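Local structure of eukaryotic translation initiation factor 4 gamma 2 (Homo sapiens, 4IUL) at residues 20-25 and 53-58; 82-87 and 106-111. The protein probably acts in translation initiation, its MIF4G domain of HEAT repeats serving as a platform that interacts with the helicase eIF4A. All blocks are in the same frame, centred on the assembly; numbering follows the deposited sequence.

Contact 1. Residues 20-25 and 53-58; sequences DAIFRK and KLILKG. With SO4 (sulfate ion), chain D.
In the helical stack of the MIF4G domain, a HEAT-repeat fold, Phe23 and Ile22 of helix 13-31 pack against the first turns of helix 53-69. The short axes run in roughly the same direction, 34° apart, and come within 10.6 Å of each other at their closest, a separation bridged by side chains on one flank and by a ring against bare backbone on the other. Phe23 sits at the closest point of the two backbones, level with Gly58. Its CG lies anti to the carbonyl carbon (chi1 -70°), and the ring then reaches across to the other helix with CE2 and CZ leading. CE2 comes to 3.5 Å from Gly58 CA, so the ring lies directly against the backbone where the glycine has no side chain. The ring edge also meets two backbone carbonyls, with Ile55 O 3.6 Å from CE2 and Leu54 O 3.8 Å from CZ, both near the ring plane. Leu54 CD2 touches the same CZ at the more exposed margin. Deeper in, Ile22 and Ile55 cross at about a right angle and meet through their CD1 methyls at 3.9 Å; Val48 of helix 38-48 packs on Ile22 as well. On another flank of helix 53-69, the ammonium groups of Lys53 and Lys57 share a sulfate, probably taken up from the crystallisation liquor: Lys53 NZ lies 3.1 Å and Lys57 NZ 3.0 Å from its O4. No hydrogen bond joins residues 20-25 to 53-58, and the contact is the apolar side-by-side packing by which a HEAT-repeat array stacks its helices.

Contact 2. Residues 82-87 and 106-111; sequences LRLAED and TTFRRL. With SO4 (sulfate ion), chain D.
Phe108 presents one ring face to Leu84 where helices 74-87 and 107-127 of the HEAT-repeat array cross, their short axes 135° apart. The ring's CG is anti to the backbone N (chi1 -174°), which carries the ring out toward helix 74-87. Leu84 CB stands over that face in a CH-pi contact, 3.9 Å from the ring centroid, and Leu84 CD1 adds a looser touch near CE1 and CZ. At the other end of the ring, CD2 approaches Ala85 CA at 3.5 Å from an oblique direction. Ile60 of helix 53-69 also packs on Phe108, so the ring belongs to a buried core shared by more than two helices. Replacing Phe108 with an alanine would probably open a gap beneath Leu84 CB and Ala85 CA and leave Leu84 without its aromatic partner. Arg109 extends alongside, and its flat guanidinium lies across the methyl of Ala85, with CB 3.9 Å above the centre of the group. Its NE is hydrogen-bonded to Gln104 OE1, which helps fix the turn of the plane. The carboxylate of Glu86 is turned well away from parallel with that guanidinium, and the charged atoms do not touch; Glu86 CG only brushes Arg109 NH2. Arg110 points elsewhere, giving the sulfate O2 a 3.0 Å bond from NH1 while also pairing with Asp92. Thr106, the N-cap of helix 107-127, accepts a weak bond from Arg109 N through OG1. That same OG1 donates to a bridging water at 2.7 Å, and the water donates in turn to Ala85 O at 2.6 Å.

How the contacts relate
Contact 1 joins helices 13-31 and 53-69, with helix 38-48 between them in the chain, whereas contact 2 joins the successive helices 74-87 and 107-127. Helix 53-69 links the two: its Leu56 packs on Thr107 and Phe108 and its Lys57 on Leu111 of contact 2. Their centres are about 15 Å apart. Contact 1 lies farther from the chain centre and is only partly buried, with a phenylalanine edge set against two carbonyls and the same ring packed close to a glycine. Contact 2 is mostly buried; there the aromatic offers its face, and a bridging water adds a polar link that contact 1 lacks. Outside both interfaces, Lys53, Lys57 and Arg110 converge on one sulfate between helices 53-69 and 107-127.

Contact 1. Residues 20-25 and 53-58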
loop_
_atom_site.group_PDB
_atom_site.type_symbol
_atom_site.label_atom_id
_atom_site.label_comp_id
_atom_site.label_asym_id
_atom_site.label_seq_id
_atom_site.Cartn_x
_atom_site.Cartn_y
_atom_site.Cartn_z
ATOM N N ASP A 20 18.937 6.326 18.655
ATOM C CA ASP A 20 17.641 6.112 19.285
ATOM C C ASP A 20 16.834 7.396 19.492
ATOM O O ASP A 20 15.608 7.375 19.389
ATOM C CB ASP A 20 17.813 5.362 20.610
ATOM C CG ASP A 20 18.407 3.966 20.413
ATOM O OD1 ASP A 20 18.289 3.415 19.295
ATOM O OD2 ASP A 20 18.984 3.415 21.373
ATOM N N ALA A 21 17.507 8.514 19.775
ATOM C CA ALA A 21 16.802 9.787 19.959
ATOM C C ALA A 21 16.234 10.287 18.621
ATOM O O ALA A 21 15.179 10.929 18.586
ATOM C CB ALA A 21 17.736 10.845 20.558
ATOM N N ILE A 22 16.929 9.991 17.524
ATOM C CA ILE A 22 16.455 10.406 16.207
ATOM C C ILE A 22 15.158 9.684 15.876
ATOM O O ILE A 22 14.192 10.288 15.385
ATOM C CB ILE A 22 17.485 10.095 15.099
ATOM C CG1 ILE A 22 18.713 10.994 15.254
ATOM C CG2 ILE A 22 16.856 10.322 13.725
ATOM C CD1 ILE A 22 19.816 10.715 14.225
ATOM N N PHE A 23 15.136 8.383 16.154
ATOM C CA PHE A 23 13.958 7.579 15.885
ATOM C C PHE A 23 12.771 8.025 16.737
ATOM O O PHE A 23 11.632 7.999 16.263
ATOM C CB PHE A 23 14.289 6.095 16.095
ATOM C CG PHE A 23 15.222 5.535 15.051
ATOM C CD1 PHE A 23 16.205 4.606 15.393
ATOM C CD2 PHE A 23 15.121 5.944 13.719
ATOM C CE1 PHE A 23 17.080 4.096 14.431
ATOM C CE2 PHE A 23 15.988 5.441 12.743
ATOM C CZ PHE A 23 16.974 4.512 13.101
ATOM N N ARG A 24 13.021 8.439 17.984
ATOM C CA ARG A 24 11.922 8.921 18.832
ATOM C C ARG A 24 11.394 10.228 18.221
ATOM O O ARG A 24 10.190 10.512 18.254
ATOM C CB ARG A 24 12.381 9.181 20.286
ATOM C CG ARG A 24 12.813 7.926 21.073
ATOM C CD ARG A 24 12.854 8.157 22.600
ATOM N NE ARG A 24 13.836 9.160 23.017
ATOM C CZ ARG A 24 15.152 8.957 23.102
ATOM N NH1 ARG A 24 15.679 7.776 22.803
ATOM N NH2 ARG A 24 15.950 9.946 23.493
ATOM N N LYS A 25 12.301 11.019 17.654
ATOM C CA LYS A 25 11.920 12.284 17.026
ATOM C C LYS A 25 11.099 12.046 15.757
ATOM O O LYS A 25 10.132 12.764 15.488
ATOM C CB LYS A 25 13.167 13.087 16.677
ATOM C CG LYS A 25 12.897 14.459 16.095
ATOM C CD LYS A 25 14.228 15.133 15.785
ATOM C CE LYS A 25 14.207 16.629 16.040
ATOM N NZ LYS A 25 15.591 17.164 15.934
ATOM N N LYS A 53 22.445 4.686 5.844
ATOM C CA LYS A 53 21.625 3.510 5.594
ATOM C C LYS A 53 20.834 3.110 6.840
ATOM O O LYS A 53 19.626 2.869 6.776
ATOM C CB LYS A 53 22.494 2.327 5.123
ATOM C CG LYS A 53 21.685 1.053 4.839
ATOM C CD LYS A 53 22.388 0.079 3.876
ATOM C CE LYS A 53 23.566 -0.633 4.524
ATOM N NZ LYS A 53 24.077 -1.765 3.691
ATOM N N LEU A 54 21.529 3.040 7.969
ATOM C CA LEU A 54 20.924 2.661 9.243
ATOM C C LEU A 54 19.730 3.547 9.603
ATOM O O LEU A 54 18.679 3.052 10.000
ATOM C CB LEU A 54 21.984 2.714 10.348
ATOM C CG LEU A 54 21.541 2.305 11.755
ATOM C CD1 LEU A 54 22.738 1.737 12.520
ATOM C CD2 LEU A 54 20.924 3.509 12.480
ATOM N N ILE A 55 19.891 4.855 9.459
ATOM C CA ILE A 55 18.814 5.779 9.766
ATOM C C ILE A 55 17.663 5.606 8.775
ATOM O O ILE A 55 16.493 5.705 9.161
ATOM C CB ILE A 55 19.333 7.237 9.771
ATOM C CG1 ILE A 55 20.197 7.455 11.017
ATOM C CG2 ILE A 55 18.185 8.216 9.762
ATOM C CD1 ILE A 55 20.891 8.789 11.065
ATOM N N LEU A 56 17.986 5.339 7.507
ATOM C CA LEU A 56 16.938 5.128 6.501
ATOM C C LEU A 56 16.063 3.916 6.860
ATOM O O LEU A 56 14.830 3.970 6.740
ATOM C CB LEU A 56 17.548 4.921 5.106
ATOM C CG LEU A 56 18.215 6.110 4.408
ATOM C CD1 LEU A 56 18.732 5.675 3.029
ATOM C CD2 LEU A 56 17.212 7.250 4.264
ATOM N N LYS A 57 16.696 2.833 7.313
ATOM C CA LYS A 57 15.957 1.618 7.680
ATOM C C LYS A 57 14.910 1.866 8.760
ATOM O O LYS A 57 13.805 1.331 8.688
ATOM C CB LYS A 57 16.902 0.512 8.165
ATOM C CG LYS A 57 17.741 -0.150 7.077
ATOM C CD LYS A 57 18.627 -1.242 7.676
ATOM C CE LYS A 57 19.461 -1.910 6.610
ATOM N NZ LYS A 57 20.398 -2.883 7.200
ATOM N N GLY A 58 15.267 2.664 9.762
ATOM C CA GLY A 58 14.339 2.972 10.840
ATOM C C GLY A 58 13.213 3.875 10.366
ATOM O O GLY A 58 12.036 3.615 10.636
HETATM S S SO4 D . 21.214 -4.208 3.633
HETATM O O1 SO4 D . 21.491 -5.633 3.373
HETATM O O2 SO4 D . 21.656 -3.401 2.482
HETATM O O3 SO4 D . 19.768 -4.027 3.837
HETATM O O4 SO4 D . 21.943 -3.777 4.840
#

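Contact 2. Residues 82-87 and 106-111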
loop_
_atom_site.group_PDB
_atom_site.type_symbol
_atom_site.label_atom_id
_atom_site.label_comp_id
_atom_site.label_asym_id
_atom_site.label_seq_id
_atom_site.Cartn_x
_atom_site.Cartn_y
_atom_site.Cartn_z
ATOM N N LEU A 82 7.781 9.599 -1.428
ATOM C CA LEU A 82 8.258 10.105 -2.717
ATOM C C LEU A 82 9.388 11.118 -2.542
ATOM O O LEU A 82 10.414 11.031 -3.211
ATOM C CB LEU A 82 7.116 10.756 -3.495
ATOM C CG LEU A 82 7.505 11.499 -4.787
ATOM C CD1 LEU A 82 8.222 10.549 -5.763
ATOM C CD2 LEU A 82 6.240 12.080 -5.439
ATOM N N ARG A 83 9.190 12.081 -1.645
ATOM C CA ARG A 83 10.192 13.113 -1.378
ATOM C C ARG A 83 11.512 12.498 -0.915
ATOM O O ARG A 83 12.587 12.873 -1.392
ATOM C CB ARG A 83 9.675 14.080 -0.306
ATOM C CG ARG A 83 8.284 14.638 -0.590
ATOM C CD ARG A 83 8.277 15.704 -1.691
ATOM N NE ARG A 83 8.768 16.989 -1.197
ATOM C CZ ARG A 83 10.052 17.326 -1.120
ATOM N NH1 ARG A 83 10.991 16.473 -1.520
ATOM N NH2 ARG A 83 10.401 18.505 -0.616
ATOM N N LEU A 84 11.429 11.551 0.018
ATOM C CA LEU A 84 12.624 10.888 0.537
ATOM C C LEU A 84 13.324 10.072 -0.550
ATOM O O LEU A 84 14.554 10.046 -0.625
ATOM C CB LEU A 84 12.258 9.979 1.720
ATOM C CG LEU A 84 11.788 10.723 2.977
ATOM C CD1 LEU A 84 11.302 9.740 4.034
ATOM C CD2 LEU A 84 12.936 11.552 3.514
ATOM N N ALA A 85 12.537 9.411 -1.395
ATOM C CA ALA A 85 13.102 8.606 -2.470
ATOM C C ALA A 85 13.920 9.453 -3.433
ATOM O O ALA A 85 14.950 9.008 -3.952
ATOM C CB ALA A 85 11.989 7.890 -3.233
ATOM N N GLU A 86 13.464 10.676 -3.666
ATOM C CA GLU A 86 14.145 11.561 -4.596
ATOM C C GLU A 86 15.317 12.318 -3.991
ATOM O O GLU A 86 16.310 12.554 -4.674
ATOM C CB GLU A 86 13.148 12.560 -5.209
ATOM C CG GLU A 86 11.950 11.900 -5.899
ATOM C CD GLU A 86 11.052 12.887 -6.644
ATOM O OE1 GLU A 86 10.724 13.955 -6.080
ATOM O OE2 GLU A 86 10.659 12.587 -7.793
ATOM N N ASP A 87 15.224 12.679 -2.714
ATOM C CA ASP A 87 16.298 13.451 -2.084
ATOM C C ASP A 87 17.350 12.690 -1.268
ATOM O O ASP A 87 18.486 13.143 -1.156
ATOM C CB ASP A 87 15.692 14.576 -1.232
ATOM C CG ASP A 87 14.786 15.503 -2.045
ATOM O OD1 ASP A 87 14.931 15.531 -3.287
ATOM O OD2 ASP A 87 13.941 16.208 -1.446
ATOM N N THR A 106 17.954 3.606 -5.821
ATOM C CA THR A 106 18.707 3.982 -4.628
ATOM C C THR A 106 18.396 3.117 -3.409
ATOM O O THR A 106 17.467 2.305 -3.411
ATOM C CB THR A 106 18.433 5.440 -4.219
ATOM O OG1 THR A 106 17.077 5.558 -3.775
ATOM C CG2 THR A 106 18.659 6.389 -5.391
ATOM N N THR A 107 19.190 3.325 -2.363
ATOM C CA THR A 107 19.058 2.614 -1.105
ATOM C C THR A 107 17.625 2.742 -0.592
ATOM O O THR A 107 16.960 1.733 -0.336
ATOM C CB THR A 107 20.042 3.197 -0.054
ATOM O OG1 THR A 107 21.382 3.081 -0.548
ATOM C CG2 THR A 107 19.938 2.448 1.270
ATOM N N PHE A 108 17.150 3.978 -0.456
ATOM C CA PHE A 108 15.803 4.203 0.035
ATOM C C PHE A 108 14.775 3.403 -0.758
ATOM O O PHE A 108 14.009 2.631 -0.180
ATOM C CB PHE A 108 15.414 5.679 -0.023
ATOM C CG PHE A 108 14.083 5.967 0.621
ATOM C CD1 PHE A 108 13.975 6.070 2.006
ATOM C CD2 PHE A 108 12.923 6.033 -0.144
ATOM C CE1 PHE A 108 12.725 6.232 2.622
ATOM C CE2 PHE A 108 11.668 6.190 0.462
ATOM C CZ PHE A 108 11.569 6.288 1.847
ATOM N N ARG A 109 14.774 3.582 -2.078
ATOM C CA ARG A 109 13.823 2.890 -2.947
ATOM C C ARG A 109 13.830 1.382 -2.773
ATOM O O ARG A 109 12.772 0.762 -2.724
ATOM C CB ARG A 109 14.078 3.237 -4.423
ATOM C CG ARG A 109 13.670 4.663 -4.823
ATOM C CD ARG A 109 13.955 4.916 -6.296
ATOM N NE ARG A 109 13.701 6.294 -6.707
ATOM C CZ ARG A 109 12.494 6.803 -6.939
ATOM N NH1 ARG A 109 11.414 6.050 -6.804
ATOM N NH2 ARG A 109 12.370 8.069 -7.315
ATOM N N ARG A 110 15.023 0.807 -2.681
ATOM C CA ARG A 110 15.200 -0.632 -2.512
ATOM C C ARG A 110 14.655 -1.163 -1.180
ATOM O O ARG A 110 13.981 -2.185 -1.144
ATOM C CB ARG A 110 16.691 -0.976 -2.637
ATOM C CG ARG A 110 17.083 -2.358 -2.128
ATOM C CD ARG A 110 18.557 -2.656 -2.397
ATOM N NE ARG A 110 19.481 -1.927 -1.524
ATOM C CZ ARG A 110 19.714 -2.239 -0.252
ATOM N NH1 ARG A 110 20.576 -1.523 0.466
ATOM N NH2 ARG A 110 19.089 -3.269 0.307
ATOM N N LEU A 111 14.943 -0.475 -0.085
ATOM C CA LEU A 111 14.462 -0.930 1.218
ATOM C C LEU A 111 12.953 -0.720 1.405
ATOM O O LEU A 111 12.311 -1.455 2.160
ATOM C CB LEU A 111 15.239 -0.234 2.344
ATOM C CG LEU A 111 16.751 -0.522 2.435
ATOM C CD1 LEU A 111 17.384 0.395 3.484
ATOM C CD2 LEU A 111 17.009 -1.997 2.791
HETATM S S SO4 D . 21.214 -4.208 3.633
HETATM O O1 SO4 D . 21.491 -5.633 3.373
HETATM O O2 SO4 D . 21.656 -3.401 2.482
HETATM O O3 SO4 D . 19.768 -4.027 3.837
HETATM O O4 SO4 D . 21.943 -3.777 4.840
HETATM O O HOH W 1 17.043 8.092 -2.724
#